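Long-range contacts in Low temperature requirement C protein (Listeria monocytogenes, PDB 1Y9I), which probably acts as a phosphatidylglycerophosphatase, removing the phosphate from phosphatidylglycerophosphate, and binds calcium and magnesium ions: residues V23-I28 with I47-V52; S104-Y109 with I150-A155. All coordinates share one frame; numbering follows the deposited sequence.

Interaction 1 (V23-I28 with I47-V52)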
ATOM      1  N   VAL A  23      -7.679  22.745 -12.809  1.00 28.02           N
ATOM      2  CA  VAL A  23      -6.370  22.645 -12.170  1.00 26.30           C
ATOM      3  C   VAL A  23      -5.233  22.847 -13.165  1.00 27.16           C
ATOM      4  O   VAL A  23      -5.060  22.067 -14.098  1.00 28.73           O
ATOM      5  CB  VAL A  23      -6.194  21.275 -11.476  1.00 26.60           C
ATOM      6  CG1 VAL A  23      -4.884  21.246 -10.698  1.00 24.11           C
ATOM      7  CG2 VAL A  23      -7.366  21.020 -10.541  1.00 24.43           C
ATOM      8  N   GLU A  24      -4.461  23.908 -12.962  1.00 27.39           N
ATOM      9  CA  GLU A  24      -3.340  24.211 -13.840  1.00 27.51           C
ATOM     10  C   GLU A  24      -2.057  23.690 -13.194  1.00 26.61           C
ATOM     11  O   GLU A  24      -1.998  23.503 -11.980  1.00 24.10           O
ATOM     12  CB  GLU A  24      -3.227  25.726 -14.046  1.00 30.97           C
ATOM     13  CG  GLU A  24      -4.453  26.402 -14.664  1.00 34.24           C
ATOM     14  CD  GLU A  24      -4.646  26.066 -16.133  1.00 36.20           C
ATOM     15  OE1 GLU A  24      -3.647  25.753 -16.816  1.00 39.02           O
ATOM     16  OE2 GLU A  24      -5.798  26.133 -16.616  1.00 37.92           O
ATOM     17  N   ILE A  25      -1.036  23.460 -14.012  1.00 25.62           N
ATOM     18  CA  ILE A  25       0.250  22.969 -13.524  1.00 26.88           C
ATOM     19  C   ILE A  25       0.779  23.833 -12.380  1.00 27.68           C
ATOM     20  O   ILE A  25       1.246  23.312 -11.367  1.00 26.14           O
ATOM     21  CB  ILE A  25       1.303  22.953 -14.659  1.00 28.16           C
ATOM     22  CG1 ILE A  25       0.843  22.023 -15.784  1.00 30.80           C
ATOM     23  CG2 ILE A  25       2.657  22.521 -14.115  1.00 27.68           C
ATOM     24  CD1 ILE A  25       0.575  20.595 -15.349  1.00 32.01           C
ATOM     25  N   ASP A  26       0.704  25.150 -12.549  1.00 28.93           N
ATOM     26  CA  ASP A  26       1.179  26.087 -11.531  1.00 30.05           C
ATOM     27  C   ASP A  26       0.447  25.964 -10.200  1.00 28.49           C
ATOM     28  O   ASP A  26       1.022  26.236  -9.145  1.00 28.76           O
ATOM     29  CB  ASP A  26       1.074  27.526 -12.051  1.00 34.81           C
ATOM     30  CG  ASP A  26       2.291  27.943 -12.857  1.00 36.30           C
ATOM     31  OD1 ASP A  26       2.836  27.098 -13.594  1.00 38.36           O
ATOM     32  OD2 ASP A  26       2.696  29.120 -12.758  1.00 42.04           O
ATOM     33  N   ASP A  27      -0.819  25.563 -10.239  1.00 27.60           N
ATOM     34  CA  ASP A  27      -1.581  25.406  -9.005  1.00 24.51           C
ATOM     35  C   ASP A  27      -0.979  24.256  -8.198  1.00 23.66           C
ATOM     36  O   ASP A  27      -0.871  24.327  -6.970  1.00 23.08           O
ATOM     37  CB  ASP A  27      -3.056  25.118  -9.311  1.00 28.17           C
ATOM     38  CG  ASP A  27      -3.715  26.224 -10.125  1.00 31.96           C
ATOM     39  OD1 ASP A  27      -3.517  27.412  -9.784  1.00 30.16           O
ATOM     40  OD2 ASP A  27      -4.439  25.904 -11.096  1.00 30.88           O
ATOM     41  N   ILE A  28      -0.586  23.196  -8.897  1.00 21.03           N
ATOM     42  CA  ILE A  28       0.008  22.048  -8.230  1.00 20.88           C
ATOM     43  C   ILE A  28       1.424  22.396  -7.775  1.00 20.46           C
ATOM     44  O   ILE A  28       1.847  22.005  -6.686  1.00 20.02           O
ATOM     45  CB  ILE A  28       0.067  20.815  -9.157  1.00 21.28           C
ATOM     46  CG1 ILE A  28      -1.320  20.532  -9.746  1.00 21.38           C
ATOM     47  CG2 ILE A  28       0.527  19.597  -8.359  1.00 20.32           C
ATOM     48  CD1 ILE A  28      -1.392  19.252 -10.563  1.00 20.48           C
ATOM     49  N   ILE A  47      11.444  25.065 -10.312  1.00 26.23           N
ATOM     50  CA  ILE A  47      11.877  23.690 -10.100  1.00 25.52           C
ATOM     51  C   ILE A  47      10.711  22.834  -9.595  1.00 23.67           C
ATOM     52  O   ILE A  47      10.662  21.635  -9.848  1.00 23.74           O
ATOM     53  CB  ILE A  47      13.068  23.603  -9.104  1.00 27.55           C
ATOM     54  CG1 ILE A  47      13.547  22.155  -8.985  1.00 27.07           C
ATOM     55  CG2 ILE A  47      12.660  24.118  -7.741  1.00 28.89           C
ATOM     56  CD1 ILE A  47      14.085  21.576 -10.270  1.00 31.03           C
ATOM     57  N   CYS A  48       9.773  23.453  -8.885  1.00 23.44           N
ATOM     58  CA  CYS A  48       8.607  22.729  -8.390  1.00 23.13           C
ATOM     59  C   CYS A  48       7.758  22.346  -9.600  1.00 23.63           C
ATOM     60  O   CYS A  48       7.245  21.233  -9.689  1.00 22.11           O
ATOM     61  CB  CYS A  48       7.805  23.610  -7.426  1.00 21.52           C
ATOM     62  SG  CYS A  48       8.654  23.965  -5.854  1.00 23.27           S
ATOM     63  N   ARG A  49       7.635  23.280 -10.538  1.00 25.35           N
ATOM     64  CA  ARG A  49       6.878  23.063 -11.766  1.00 27.50           C
ATOM     65  C   ARG A  49       7.455  21.888 -12.562  1.00 28.01           C
ATOM     66  O   ARG A  49       6.711  21.026 -13.050  1.00 27.53           O
ATOM     67  CB  ARG A  49       6.919  24.335 -12.616  1.00 29.95           C
ATOM     68  CG  ARG A  49       6.160  24.260 -13.927  1.00 36.50           C
ATOM     69  CD  ARG A  49       6.307  25.568 -14.700  1.00 39.54           C
ATOM     70  NE  ARG A  49       5.829  26.711 -13.924  1.00 41.82           N
ATOM     71  CZ  ARG A  49       6.571  27.768 -13.605  1.00 43.20           C
ATOM     72  NH1 ARG A  49       7.839  27.841 -13.992  1.00 44.66           N
ATOM     73  NH2 ARG A  49       6.044  28.753 -12.894  1.00 43.08           N
ATOM     74  N   GLN A  50       8.781  21.853 -12.689  1.00 26.58           N
ATOM     75  CA  GLN A  50       9.461  20.790 -13.431  1.00 26.48           C
ATOM     76  C   GLN A  50       9.203  19.411 -12.827  1.00 25.15           C
ATOM     77  O   GLN A  50       9.053  18.426 -13.546  1.00 24.74           O
ATOM     78  CB  GLN A  50      10.973  21.037 -13.461  1.00 27.52           C
ATOM     79  CG  GLN A  50      11.410  22.255 -14.261  1.00 31.01           C
ATOM     80  CD  GLN A  50      12.917  22.429 -14.249  1.00 32.70           C
ATOM     81  OE1 GLN A  50      13.658  21.508 -14.592  1.00 34.88           O
ATOM     82  NE2 GLN A  50      13.377  23.610 -13.851  1.00 35.04           N
ATOM     83  N   ASN A  51       9.176  19.337 -11.503  1.00 23.52           N
ATOM     84  CA  ASN A  51       8.935  18.060 -10.848  1.00 22.96           C
ATOM     85  C   ASN A  51       7.486  17.618 -11.045  1.00 21.64           C
ATOM     86  O   ASN A  51       7.211  16.423 -11.147  1.00 21.76           O
ATOM     87  CB  ASN A  51       9.291  18.148  -9.360  1.00 21.68           C
ATOM     88  CG  ASN A  51      10.782  17.937  -9.106  1.00 23.57           C
ATOM     89  OD1 ASN A  51      11.271  16.804  -9.107  1.00 21.13           O
ATOM     90  ND2 ASN A  51      11.514  19.033  -8.901  1.00 21.58           N
ATOM     91  N   VAL A  52       6.565  18.578 -11.103  1.00 21.79           N
ATOM     92  CA  VAL A  52       5.158  18.247 -11.328  1.00 21.00           C
ATOM     93  C   VAL A  52       5.046  17.653 -12.730  1.00 22.95           C
ATOM     94  O   VAL A  52       4.379  16.635 -12.934  1.00 21.41           O
ATOM     95  CB  VAL A  52       4.250  19.498 -11.223  1.00 22.39           C
ATOM     96  CG1 VAL A  52       2.837  19.168 -11.713  1.00 23.22           C
ATOM     97  CG2 VAL A  52       4.191  19.986  -9.776  1.00 22.08           C
TER
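Arg-49 reaches across to Asp-26 and forms a salt bridge. Its NE donates to OD1 of Asp-26 at 3.0 Å, with an N-H...O angle of 159°. OD1 lies near the guanidinium plane, and NE comes to its syn side but well tilted out of the carboxylate plane. A second bond, from NH2 to OD2 of Asp-26, is long and weak at 3.4 Å. The carboxylate sits at the guanidinium edge, the two planes 21° apart. The arginine chain leaves its helix extended, then bends at chi3 (-58°), which turns the guanidinium to the aspartate. NH1 is paired with Asp-46. Beneath the bridge, CG2 of Ile-25 touches CG of Arg-49 at 3.9 Å and CG1 of Val-52 at 4.1 Å. Deeper still, CG2 of Ile-28 packs on CG2 of Val-52 at 3.9 Å. Behind this shell, Glu-24 stands at the N-cap position, and its backbone N donates to OD2 of Asp-27 at 2.7 Å. The contact thus grades from charged to apolar. It joins the N-terminal end of helix 25-36 to helix 45-56, and both rest on helix 143-160, where Val-52 touches Ala-154.

Interaction 2 (S104-Y109 with I150-A155)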
ATOM      1  N   SER A 104      -1.646   5.593  -5.101  1.00 20.09           N
ATOM      2  CA  SER A 104      -0.904   4.970  -6.194  1.00 19.25           C
ATOM      3  C   SER A 104      -0.072   6.024  -6.932  1.00 20.34           C
ATOM      4  O   SER A 104       0.951   5.710  -7.548  1.00 20.25           O
ATOM      5  CB  SER A 104      -1.861   4.271  -7.171  1.00 22.85           C
ATOM      6  OG  SER A 104      -2.577   5.205  -7.963  1.00 24.69           O
ATOM      7  N   ILE A 105      -0.520   7.276  -6.869  1.00 16.24           N
ATOM      8  CA  ILE A 105       0.201   8.374  -7.503  1.00 17.35           C
ATOM      9  C   ILE A 105       1.402   8.681  -6.617  1.00 15.49           C
ATOM     10  O   ILE A 105       2.521   8.827  -7.094  1.00 16.46           O
ATOM     11  CB  ILE A 105      -0.684   9.634  -7.617  1.00 16.27           C
ATOM     12  CG1 ILE A 105      -1.803   9.385  -8.635  1.00 17.14           C
ATOM     13  CG2 ILE A 105       0.162  10.841  -8.016  1.00 14.75           C
ATOM     14  CD1 ILE A 105      -2.807  10.540  -8.734  1.00 16.83           C
ATOM     15  N   VAL A 106       1.164   8.760  -5.314  1.00 16.10           N
ATOM     16  CA  VAL A 106       2.251   9.032  -4.376  1.00 16.50           C
ATOM     17  C   VAL A 106       3.347   7.973  -4.487  1.00 16.37           C
ATOM     18  O   VAL A 106       4.547   8.286  -4.508  1.00 17.52           O
ATOM     19  CB  VAL A 106       1.743   9.023  -2.920  1.00 16.09           C
ATOM     20  CG1 VAL A 106       2.911   9.243  -1.957  1.00 19.13           C
ATOM     21  CG2 VAL A 106       0.690  10.097  -2.729  1.00 15.78           C
ATOM     22  N   ASN A 107       2.929   6.714  -4.547  1.00 18.50           N
ATOM     23  CA  ASN A 107       3.867   5.602  -4.613  1.00 18.35           C
ATOM     24  C   ASN A 107       4.867   5.613  -5.751  1.00 19.79           C
ATOM     25  O   ASN A 107       5.909   4.965  -5.653  1.00 19.54           O
ATOM     26  CB  ASN A 107       3.103   4.279  -4.621  1.00 19.00           C
ATOM     27  CG  ASN A 107       2.957   3.704  -3.234  1.00 23.94           C
ATOM     28  OD1 ASN A 107       1.930   3.110  -2.893  1.00 29.66           O
ATOM     29  ND2 ASN A 107       3.994   3.873  -2.419  1.00 20.91           N
ATOM     30  N   VAL A 108       4.565   6.335  -6.827  1.00 19.23           N
ATOM     31  CA  VAL A 108       5.489   6.388  -7.953  1.00 21.22           C
ATOM     32  C   VAL A 108       6.857   6.896  -7.509  1.00 21.98           C
ATOM     33  O   VAL A 108       7.874   6.606  -8.145  1.00 21.64           O
ATOM     34  CB  VAL A 108       4.945   7.281  -9.090  1.00 21.87           C
ATOM     35  CG1 VAL A 108       5.923   7.304 -10.242  1.00 23.81           C
ATOM     36  CG2 VAL A 108       3.608   6.742  -9.570  1.00 23.72           C
ATOM     37  N   TYR A 109       6.889   7.664  -6.422  1.00 21.51           N
ATOM     38  CA  TYR A 109       8.159   8.152  -5.906  1.00 21.94           C
ATOM     39  C   TYR A 109       8.447   7.682  -4.481  1.00 21.77           C
ATOM     40  O   TYR A 109       9.249   8.280  -3.765  1.00 22.59           O
ATOM     41  CB  TYR A 109       8.241   9.680  -6.027  1.00 25.61           C
ATOM     42  CG  TYR A 109       8.565  10.110  -7.442  1.00 29.14           C
ATOM     43  CD1 TYR A 109       9.830   9.875  -7.985  1.00 30.55           C
ATOM     44  CD2 TYR A 109       7.593  10.682  -8.264  1.00 32.10           C
ATOM     45  CE1 TYR A 109      10.119  10.191  -9.309  1.00 33.53           C
ATOM     46  CE2 TYR A 109       7.873  11.002  -9.595  1.00 35.13           C
ATOM     47  CZ  TYR A 109       9.139  10.751 -10.107  1.00 34.42           C
ATOM     48  OH  TYR A 109       9.425  11.043 -11.422  1.00 39.53           O
ATOM     49  N   ILE A 150      -0.302  14.284  -6.454  1.00 14.52           N
ATOM     50  CA  ILE A 150       0.659  14.706  -7.469  1.00 14.42           C
ATOM     51  C   ILE A 150       1.666  15.653  -6.809  1.00 13.97           C
ATOM     52  O   ILE A 150       2.861  15.584  -7.078  1.00 15.51           O
ATOM     53  CB  ILE A 150      -0.039  15.425  -8.649  1.00 14.72           C
ATOM     54  CG1 ILE A 150      -0.831  14.410  -9.481  1.00 14.08           C
ATOM     55  CG2 ILE A 150       1.002  16.107  -9.545  1.00 14.26           C
ATOM     56  CD1 ILE A 150      -1.791  15.031 -10.488  1.00 13.12           C
ATOM     57  N   ALA A 151       1.174  16.527  -5.933  1.00 14.79           N
ATOM     58  CA  ALA A 151       2.045  17.468  -5.225  1.00 13.87           C
ATOM     59  C   ALA A 151       3.039  16.721  -4.332  1.00 15.36           C
ATOM     60  O   ALA A 151       4.238  17.024  -4.320  1.00 14.51           O
ATOM     61  CB  ALA A 151       1.199  18.429  -4.384  1.00 13.10           C
ATOM     62  N   ALA A 152       2.534  15.747  -3.582  1.00 14.77           N
ATOM     63  CA  ALA A 152       3.370  14.959  -2.686  1.00 13.73           C
ATOM     64  C   ALA A 152       4.395  14.139  -3.462  1.00 14.81           C
ATOM     65  O   ALA A 152       5.542  14.005  -3.039  1.00 14.78           O
ATOM     66  CB  ALA A 152       2.499  14.039  -1.830  1.00 14.61           C
ATOM     67  N   ALA A 153       3.978  13.572  -4.589  1.00 14.54           N
ATOM     68  CA  ALA A 153       4.890  12.783  -5.403  1.00 14.97           C
ATOM     69  C   ALA A 153       5.982  13.696  -5.953  1.00 17.86           C
ATOM     70  O   ALA A 153       7.164  13.332  -5.956  1.00 18.00           O
ATOM     71  CB  ALA A 153       4.133  12.109  -6.550  1.00 17.05           C
ATOM     72  N   ALA A 154       5.579  14.879  -6.418  1.00 15.78           N
ATOM     73  CA  ALA A 154       6.510  15.854  -6.968  1.00 17.06           C
ATOM     74  C   ALA A 154       7.480  16.317  -5.882  1.00 17.04           C
ATOM     75  O   ALA A 154       8.666  16.502  -6.147  1.00 18.45           O
ATOM     76  CB  ALA A 154       5.741  17.055  -7.546  1.00 15.98           C
ATOM     77  N   ALA A 155       6.975  16.508  -4.664  1.00 16.64           N
ATOM     78  CA  ALA A 155       7.822  16.928  -3.544  1.00 17.13           C
ATOM     79  C   ALA A 155       8.848  15.842  -3.225  1.00 18.09           C
ATOM     80  O   ALA A 155       9.984  16.132  -2.834  1.00 18.59           O
ATOM     81  CB  ALA A 155       6.966  17.213  -2.308  1.00 16.12           C
TER
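The ring of Tyr-109 approaches the backbone carbonyl of Ala-153 obliquely. Its CD2 lies 3.5 Å from Ala-153 O and is the closest ring atom to it. The same CD2 is 4.1 Å from CB of Ala-153, so one corner of the ring touches both the carbonyl and the methyl group. The tyrosine CG stands anti to its own carbonyl carbon (chi1 -78°), and this swings the ring alongside helix 143-160. The backbone O of Tyr-109 accepts a hydrogen bond from Ser-156 OG on that helix.

Ala-153 is at the centre of the contact. Its CB points to the other segment and lies 3.7 Å from Ile-105 O. The CA atoms of Val-106 and Ala-153 are 4.7 Å apart. This close backbone approach is allowed by the small methyl side chain. Segment 150-155 has five alanines in a row after Ile-150, which gives this part of the helix a slim profile. The setting is the helical bundle of the PgpA family. Helix 143-160 lies between helix 25-36, which it touches through Ile-150, Ala-151 and Ala-154, and helices 97-106 and 114-123.

One turn before Tyr-109 and Ala-153, CG2 of Ile-105 rests against the backbone of Ile-150, 3.8 Å from its N. This methyl is anti to the isoleucine's own backbone N, and it also meets CG1 of Ile-150 at 4.0 Å. Val-106 lies on another side of Ala-153 and brings CG2 to 4.4 Å from CB of Ala-152. Phe-114 and Tyr-117 of helix 114-123 also pack on Val-106, while Ile-105 touches Ala-64 of helix 59-76.

From the N terminus, interaction 1 comes first. It closes a short loop of 18 residues and pairs helix 25-36 with helix 45-56. Interaction 2 opens later and closes a longer loop of 40 residues, bringing helix 97-106 and the residues after it to helix 143-160. The two loops follow in series; they neither nest nor cross. In space they meet on helix 143-160. CG2 of Ile-28 lies 3.7 Å from CG2 of Ile-150, and CB of Asn-51 lies 3.7 Å from Ala-154 O. The centres of interactions 1 and 2 are about 13 Å apart. Segment 150-155 therefore connects helices 25-36 and 45-56 with helix 97-106.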